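PDB 2OAS: 4-hydroxybutyrate coenzyme A transferase from Shewanella oneidensis, which probably transfers coenzyme A between an acyl-CoA donor and a small carboxylate such as 4-hydroxybutyrate or acetate. Local coordinates for residues Thr24-Thr30 and Leu50-Glu56; Leu35-Ala39 and Ala58-Ser62. One frame throughout, in Å; residues are numbered along the deposited sequence.

Contact 1. Residues Thr24-Thr30 and Leu50-Glu56; sequences THSMGAT and LLQLHTE
Thr30 OG1 is gripped by three groups at once. Glu56 N donates to Thr30 OG1 across 3.1 Å in a nearly straight bond. A second hydrogen bond reaches Thr30 OG1 from Thr55 OG1, also at 3.1 Å. Thr30 OG1 in turn gives its own proton to Met27 O, 2.9 Å away. Thr30 N closes the type I turn from Met27 to Thr30 on Met27 O, and the hydroxyl, set beside that N by a chi1 of -62°, reaches the same oxygen. The two threonine side chains cross at about a right angle.

Overlapping this turn and starting one residue earlier, a type II' turn from Ser26 to Ala29 puts Met27, modelled as selenomethionine, at a positive phi of 63°, unusual for a residue with a side chain. Met27 N gives a short bond of 2.7 Å to His54 O. The side chain bends back at chi2 and chi3 toward the other segment, leaving the selenium 5.1 Å from the centroid of the His54 ring and oblique to it; how closely the methyl approaches the ring is doubtful.

Ser26 OG bridges the segments too, receiving Leu53 N at 3.2 Å while donating to Thr24 O in its own segment. Toward the strands, Thr24 turns OG1 anti to its backbone N (chi1 172°), which points CG2 at Leu50 CD2 and Gln52 CB, each 3.5 Å from it.

Thr24 and Leu50-Gln52 end two adjacent strands, 21-24 and 48-52, of a parallel, Rossmann-like sheet, and the contact sits where the chain leaves them. Leu50 pairs with Arg71 and Arg73 of strand 70-74, and Gln52 with Phe75 just beyond it. His25 bonds to strand 113-118, and Leu35 of helix 32-41 packs on Thr24 and Thr30.

Contact 2. Residues Leu35-Ala39 and Ala58-Ser62; sequences LDALA and AESLS
The carboxylate of Asp36 is shared between two partners: OD1 receives the hydroxyl of Ser60, with OG 2.7 Å away, while OD2 forms a salt bridge with Lys32, one turn earlier in the same helix. Ser60 OG comes to OD1 from the anti side and about 30° out of the carboxylate plane. It gets there because chi1 of Ser60, 66°, tucks the hydroxyl between the backbone N and the carbonyl carbon. A leucine in place of Asp36 would probably leave the Ser60 hydroxyl and the Lys32 ammonium without this acceptor and let the serine turn away.

Helix 32-41 is the crossover helix of a beta-alpha-beta unit, joining parallel strands 21-24 and 48-52, and segment 58-62 belongs to the connection from 48-52 onward to strand 70-74. Beside the polar pair the two are joined by apolar packing. Leu61 crosses Leu35 at about a right angle, its CD1 3.4 Å from Leu35 CD2. The other branch, CD2, lies against the helix backbone, 3.6 Å from Leu35 O and 3.7 Å from Ala39 CA. Leu35 CD1 in turn meets Ala58 CB at 3.8 Å, and the methyl of Ala39 rests near Ser60 OG.

How the contacts relate
Along the chain the segments of contact 1 and contact 2 alternate, and their centres lie about 12 Å apart. Leu35 joins them: its CD1 lies 3.4 Å from Thr30 CG2 and 3.8 Å from Thr24 OG1. Leu50 CD1 also packs on Leu61 CD1, 3.8 Å away. Contact 1 lies near the CoA site: the side chain of Met27 is about 6 Å from the bound coenzyme A and about 8 Å from that of Glu233, to which CoA can be covalently attached, and the His54 side chain is about 6 Å from that of the CoA-binding Ser327. Contact 2 lies away from these sites, its centre about 21 Å from the centre of the chain against 11 Å for contact 1.

Contact 1. Residues Thr24-Thr30 and Leu50-Glu56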
ATOM      1  N   THR A  24     -11.409 -17.633  16.226  1.00 26.55           N
ATOM      2  CA  THR A  24     -12.576 -17.152  16.958  1.00 26.60           C
ATOM      3  C   THR A  24     -13.281 -16.023  16.237  1.00 26.58           C
ATOM      4  O   THR A  24     -12.642 -15.151  15.651  1.00 25.21           O
ATOM      5  CB  THR A  24     -12.186 -16.632  18.383  1.00 26.70           C
ATOM      6  OG1 THR A  24     -13.324 -16.018  18.979  1.00 28.71           O
ATOM      7  CG2 THR A  24     -11.050 -15.605  18.305  1.00 23.33           C
ATOM      8  N   HIS A  25     -14.607 -16.052  16.282  1.00 29.12           N
ATOM      9  CA  HIS A  25     -15.427 -15.001  15.681  1.00 30.55           C
ATOM     10  C   HIS A  25     -14.875 -13.744  16.357  1.00 31.35           C
ATOM     11  O   HIS A  25     -14.606 -13.768  17.555  1.00 32.97           O
ATOM     12  CB  HIS A  25     -16.877 -15.217  16.090  1.00 31.76           C
ATOM     13  CG  HIS A  25     -17.872 -14.905  15.016  1.00 31.51           C
ATOM     14  ND1 HIS A  25     -19.167 -15.386  15.059  1.00 31.12           N
ATOM     15  CD2 HIS A  25     -17.775 -14.173  13.889  1.00 30.13           C
ATOM     16  CE1 HIS A  25     -19.823 -14.959  13.997  1.00 30.89           C
ATOM     17  NE2 HIS A  25     -19.007 -14.222  13.268  1.00 30.88           N
ATOM     18  N   SER A  26     -14.713 -12.661  15.618  1.00 32.90           N
ATOM     19  CA  SER A  26     -14.167 -11.444  16.196  1.00 36.58           C
ATOM     20  C   SER A  26     -15.142 -10.282  16.371  1.00 37.17           C
ATOM     21  O   SER A  26     -16.302 -10.368  15.995  1.00 36.22           O
ATOM     22  CB  SER A  26     -12.970 -11.000  15.367  1.00 37.54           C
ATOM     23  OG  SER A  26     -11.970 -12.005  15.425  1.00 40.27           O
HETATM   24  N   MSE A  27     -14.667  -9.205  16.978  1.00 39.61           N
HETATM   25  CA  MSE A  27     -15.510  -8.042  17.187  1.00 43.47           C
HETATM   26  C   MSE A  27     -16.704  -8.291  18.092  1.00 41.71           C
HETATM   27  O   MSE A  27     -16.590  -8.968  19.111  1.00 41.28           O
HETATM   28  CB  MSE A  27     -15.982  -7.516  15.836  1.00 50.79           C
HETATM   29  CG  MSE A  27     -14.857  -6.860  15.057  1.00 60.96           C
HETATM   30 SE   MSE A  27     -14.505  -5.014  15.629  1.00 77.03          SE
HETATM   31  CE  MSE A  27     -13.933  -5.287  17.465  1.00 70.74           C
ATOM     32  N   GLY A  28     -17.844  -7.730  17.713  1.00 39.49           N
ATOM     33  CA  GLY A  28     -19.046  -7.893  18.508  1.00 38.30           C
ATOM     34  C   GLY A  28     -19.560  -9.316  18.558  1.00 36.51           C
ATOM     35  O   GLY A  28     -20.426  -9.631  19.372  1.00 35.92           O
ATOM     36  N   ALA A  29     -19.027 -10.183  17.709  1.00 35.97           N
ATOM     37  CA  ALA A  29     -19.477 -11.579  17.670  1.00 36.13           C
ATOM     38  C   ALA A  29     -18.636 -12.536  18.499  1.00 35.39           C
ATOM     39  O   ALA A  29     -18.961 -13.720  18.581  1.00 35.75           O
ATOM     40  CB  ALA A  29     -19.529 -12.070  16.217  1.00 36.44           C
ATOM     41  N   THR A  30     -17.568 -12.026  19.114  1.00 34.24           N
ATOM     42  CA  THR A  30     -16.695 -12.846  19.949  1.00 32.69           C
ATOM     43  C   THR A  30     -17.559 -13.767  20.807  1.00 33.09           C
ATOM     44  O   THR A  30     -18.389 -13.320  21.574  1.00 32.36           O
ATOM     45  CB  THR A  30     -15.794 -11.953  20.840  1.00 32.86           C
ATOM     46  OG1 THR A  30     -14.963 -11.152  20.002  1.00 33.41           O
ATOM     47  CG2 THR A  30     -14.915 -12.793  21.753  1.00 30.62           C
ATOM     48  N   LEU A  50      -4.513 -19.581  19.306  1.00 34.42           N
ATOM     49  CA  LEU A  50      -5.789 -18.968  18.975  1.00 34.60           C
ATOM     50  C   LEU A  50      -5.609 -17.749  18.087  1.00 34.85           C
ATOM     51  O   LEU A  50      -5.169 -16.691  18.550  1.00 35.90           O
ATOM     52  CB  LEU A  50      -6.517 -18.578  20.260  1.00 34.83           C
ATOM     53  CG  LEU A  50      -7.944 -18.041  20.174  1.00 34.80           C
ATOM     54  CD1 LEU A  50      -8.580 -18.143  21.527  1.00 36.34           C
ATOM     55  CD2 LEU A  50      -7.950 -16.601  19.708  1.00 35.64           C
ATOM     56  N   LEU A  51      -5.960 -17.913  16.808  1.00 34.48           N
ATOM     57  CA  LEU A  51      -5.877 -16.842  15.809  1.00 32.07           C
ATOM     58  C   LEU A  51      -7.086 -15.939  16.013  1.00 30.15           C
ATOM     59  O   LEU A  51      -8.174 -16.415  16.340  1.00 30.04           O
ATOM     60  CB  LEU A  51      -5.889 -17.432  14.393  1.00 32.34           C
ATOM     61  CG  LEU A  51      -4.635 -18.156  13.890  1.00 33.11           C
ATOM     62  CD1 LEU A  51      -4.915 -18.898  12.584  1.00 34.52           C
ATOM     63  CD2 LEU A  51      -3.549 -17.132  13.683  1.00 34.58           C
ATOM     64  N   GLN A  52      -6.908 -14.642  15.811  1.00 28.73           N
ATOM     65  CA  GLN A  52      -8.010 -13.708  16.031  1.00 28.61           C
ATOM     66  C   GLN A  52      -7.760 -12.309  15.480  1.00 29.28           C
ATOM     67  O   GLN A  52      -6.689 -11.990  14.959  1.00 29.91           O
ATOM     68  CB  GLN A  52      -8.259 -13.578  17.542  1.00 26.37           C
ATOM     69  CG  GLN A  52      -7.256 -12.643  18.234  1.00 25.35           C
ATOM     70  CD  GLN A  52      -7.112 -12.881  19.742  1.00 24.12           C
ATOM     71  OE1 GLN A  52      -6.615 -13.924  20.169  1.00 22.56           O
ATOM     72  NE2 GLN A  52      -7.543 -11.911  20.542  1.00 20.97           N
ATOM     73  N   LEU A  53      -8.776 -11.479  15.617  1.00 30.52           N
ATOM     74  CA  LEU A  53      -8.713 -10.087  15.207  1.00 31.40           C
ATOM     75  C   LEU A  53      -9.056  -9.371  16.510  1.00 31.88           C
ATOM     76  O   LEU A  53      -8.789  -9.894  17.594  1.00 31.88           O
ATOM     77  CB  LEU A  53      -9.763  -9.805  14.128  1.00 30.36           C
ATOM     78  CG  LEU A  53      -9.386  -9.927  12.638  1.00 31.17           C
ATOM     79  CD1 LEU A  53      -8.433 -11.069  12.376  1.00 31.33           C
ATOM     80  CD2 LEU A  53     -10.652 -10.110  11.837  1.00 30.69           C
ATOM     81  N   HIS A  54      -9.653  -8.192  16.411  1.00 33.22           N
ATOM     82  CA  HIS A  54     -10.030  -7.450  17.598  1.00 36.66           C
ATOM     83  C   HIS A  54     -11.125  -8.263  18.302  1.00 37.77           C
ATOM     84  O   HIS A  54     -12.119  -8.656  17.684  1.00 37.44           O
ATOM     85  CB  HIS A  54     -10.540  -6.054  17.196  1.00 38.94           C
ATOM     86  CG  HIS A  54     -10.797  -5.144  18.357  1.00 42.83           C
ATOM     87  ND1 HIS A  54     -11.842  -5.336  19.236  1.00 44.35           N
ATOM     88  CD2 HIS A  54     -10.116  -4.066  18.813  1.00 44.16           C
ATOM     89  CE1 HIS A  54     -11.791  -4.421  20.186  1.00 44.51           C
ATOM     90  NE2 HIS A  54     -10.752  -3.638  19.953  1.00 45.30           N
ATOM     91  N   THR A  55     -10.942  -8.539  19.589  1.00 38.78           N
ATOM     92  CA  THR A  55     -11.933  -9.317  20.323  1.00 40.22           C
ATOM     93  C   THR A  55     -12.599  -8.493  21.421  1.00 39.92           C
ATOM     94  O   THR A  55     -12.054  -7.486  21.869  1.00 39.95           O
ATOM     95  CB  THR A  55     -11.297 -10.571  20.944  1.00 41.51           C
ATOM     96  OG1 THR A  55     -12.320 -11.345  21.571  1.00 45.14           O
ATOM     97  CG2 THR A  55     -10.256 -10.184  22.002  1.00 43.28           C
ATOM     98  N   GLU A  56     -13.782  -8.917  21.853  1.00 39.51           N
ATOM     99  CA  GLU A  56     -14.505  -8.193  22.895  1.00 41.12           C
ATOM    100  C   GLU A  56     -14.970  -9.125  24.006  1.00 40.90           C
ATOM    101  O   GLU A  56     -15.556 -10.166  23.732  1.00 41.90           O
ATOM    102  CB  GLU A  56     -15.721  -7.498  22.288  1.00 42.13           C
ATOM    103  CG  GLU A  56     -15.404  -6.489  21.186  1.00 44.80           C
ATOM    104  CD  GLU A  56     -15.372  -5.051  21.685  1.00 46.52           C
ATOM    105  OE1 GLU A  56     -14.973  -4.157  20.903  1.00 48.21           O
ATOM    106  OE2 GLU A  56     -15.754  -4.815  22.853  1.00 49.03           O
TER

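Contact 2. Residues Leu35-Ala39 and Ala58-Ser62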
ATOM      1  N   LEU A  35     -15.861 -18.986  24.775  1.00 27.86           N
ATOM      2  CA  LEU A  35     -14.492 -18.684  25.142  1.00 29.27           C
ATOM      3  C   LEU A  35     -14.292 -18.772  26.658  1.00 30.68           C
ATOM      4  O   LEU A  35     -13.205 -19.106  27.113  1.00 30.27           O
ATOM      5  CB  LEU A  35     -14.078 -17.302  24.592  1.00 25.80           C
ATOM      6  CG  LEU A  35     -13.867 -17.129  23.066  1.00 23.24           C
ATOM      7  CD1 LEU A  35     -13.514 -15.694  22.772  1.00 21.25           C
ATOM      8  CD2 LEU A  35     -12.774 -18.046  22.532  1.00 21.53           C
ATOM      9  N   ASP A  36     -15.331 -18.495  27.443  1.00 32.80           N
ATOM     10  CA  ASP A  36     -15.190 -18.599  28.898  1.00 33.88           C
ATOM     11  C   ASP A  36     -15.099 -20.064  29.275  1.00 33.93           C
ATOM     12  O   ASP A  36     -14.397 -20.420  30.214  1.00 35.52           O
ATOM     13  CB  ASP A  36     -16.360 -17.943  29.639  1.00 32.32           C
ATOM     14  CG  ASP A  36     -16.262 -16.416  29.653  1.00 33.18           C
ATOM     15  OD1 ASP A  36     -15.216 -15.876  29.230  1.00 33.34           O
ATOM     16  OD2 ASP A  36     -17.226 -15.758  30.096  1.00 33.60           O
ATOM     17  N   ALA A  37     -15.792 -20.924  28.539  1.00 33.89           N
ATOM     18  CA  ALA A  37     -15.725 -22.342  28.858  1.00 34.83           C
ATOM     19  C   ALA A  37     -14.341 -22.881  28.476  1.00 34.65           C
ATOM     20  O   ALA A  37     -13.829 -23.809  29.100  1.00 34.54           O
ATOM     21  CB  ALA A  37     -16.809 -23.103  28.117  1.00 35.18           C
ATOM     22  N   LEU A  38     -13.742 -22.283  27.457  1.00 34.14           N
ATOM     23  CA  LEU A  38     -12.425 -22.694  26.991  1.00 33.46           C
ATOM     24  C   LEU A  38     -11.371 -22.198  27.972  1.00 34.92           C
ATOM     25  O   LEU A  38     -10.260 -22.720  28.025  1.00 33.80           O
ATOM     26  CB  LEU A  38     -12.157 -22.113  25.600  1.00 30.81           C
ATOM     27  CG  LEU A  38     -10.817 -22.387  24.935  1.00 29.50           C
ATOM     28  CD1 LEU A  38     -10.638 -23.887  24.738  1.00 30.07           C
ATOM     29  CD2 LEU A  38     -10.736 -21.653  23.615  1.00 26.35           C
ATOM     30  N   ALA A  39     -11.733 -21.185  28.752  1.00 38.04           N
ATOM     31  CA  ALA A  39     -10.822 -20.613  29.746  1.00 39.60           C
ATOM     32  C   ALA A  39     -10.504 -21.678  30.775  1.00 39.80           C
ATOM     33  O   ALA A  39      -9.480 -21.614  31.453  1.00 40.98           O
ATOM     34  CB  ALA A  39     -11.465 -19.400  30.419  1.00 38.74           C
ATOM     35  N   ALA A  58     -13.247 -11.061  26.011  1.00 40.08           N
ATOM     36  CA  ALA A  58     -12.534 -12.332  26.109  1.00 40.33           C
ATOM     37  C   ALA A  58     -11.321 -12.223  27.032  1.00 40.53           C
ATOM     38  O   ALA A  58     -10.337 -12.947  26.859  1.00 39.50           O
ATOM     39  CB  ALA A  58     -12.096 -12.794  24.722  1.00 39.89           C
ATOM     40  N   GLU A  59     -11.396 -11.327  28.016  1.00 41.56           N
ATOM     41  CA  GLU A  59     -10.272 -11.158  28.935  1.00 43.13           C
ATOM     42  C   GLU A  59     -10.039 -12.350  29.844  1.00 42.88           C
ATOM     43  O   GLU A  59      -9.019 -12.410  30.533  1.00 43.93           O
ATOM     44  CB  GLU A  59     -10.415  -9.892  29.783  1.00 44.28           C
ATOM     45  CG  GLU A  59     -11.796  -9.602  30.303  1.00 46.89           C
ATOM     46  CD  GLU A  59     -12.690  -9.011  29.230  1.00 48.29           C
ATOM     47  OE1 GLU A  59     -12.275  -8.017  28.601  1.00 48.21           O
ATOM     48  OE2 GLU A  59     -13.804  -9.537  29.020  1.00 47.10           O
ATOM     49  N   SER A  60     -10.971 -13.301  29.848  1.00 41.60           N
ATOM     50  CA  SER A  60     -10.800 -14.486  30.681  1.00 40.61           C
ATOM     51  C   SER A  60      -9.707 -15.382  30.076  1.00 40.00           C
ATOM     52  O   SER A  60      -9.038 -16.128  30.790  1.00 40.25           O
ATOM     53  CB  SER A  60     -12.118 -15.267  30.801  1.00 39.36           C
ATOM     54  OG  SER A  60     -12.514 -15.823  29.563  1.00 38.15           O
ATOM     55  N   LEU A  61      -9.527 -15.290  28.762  1.00 39.00           N
ATOM     56  CA  LEU A  61      -8.521 -16.074  28.070  1.00 38.28           C
ATOM     57  C   LEU A  61      -7.137 -15.444  28.154  1.00 38.50           C
ATOM     58  O   LEU A  61      -6.174 -15.980  27.615  1.00 37.76           O
ATOM     59  CB  LEU A  61      -8.897 -16.255  26.607  1.00 37.92           C
ATOM     60  CG  LEU A  61     -10.047 -17.217  26.327  1.00 37.66           C
ATOM     61  CD1 LEU A  61     -10.338 -17.229  24.826  1.00 37.44           C
ATOM     62  CD2 LEU A  61      -9.679 -18.605  26.808  1.00 37.51           C
ATOM     63  N   SER A  62      -7.038 -14.306  28.825  1.00 40.52           N
ATOM     64  CA  SER A  62      -5.756 -13.635  28.958  1.00 42.38           C
ATOM     65  C   SER A  62      -5.224 -13.758  30.383  1.00 42.08           C
ATOM     66  O   SER A  62      -4.249 -13.108  30.750  1.00 42.29           O
ATOM     67  CB  SER A  62      -5.880 -12.163  28.573  1.00 43.16           C
ATOM     68  OG  SER A  62      -6.747 -11.490  29.461  1.00 47.36           O
TER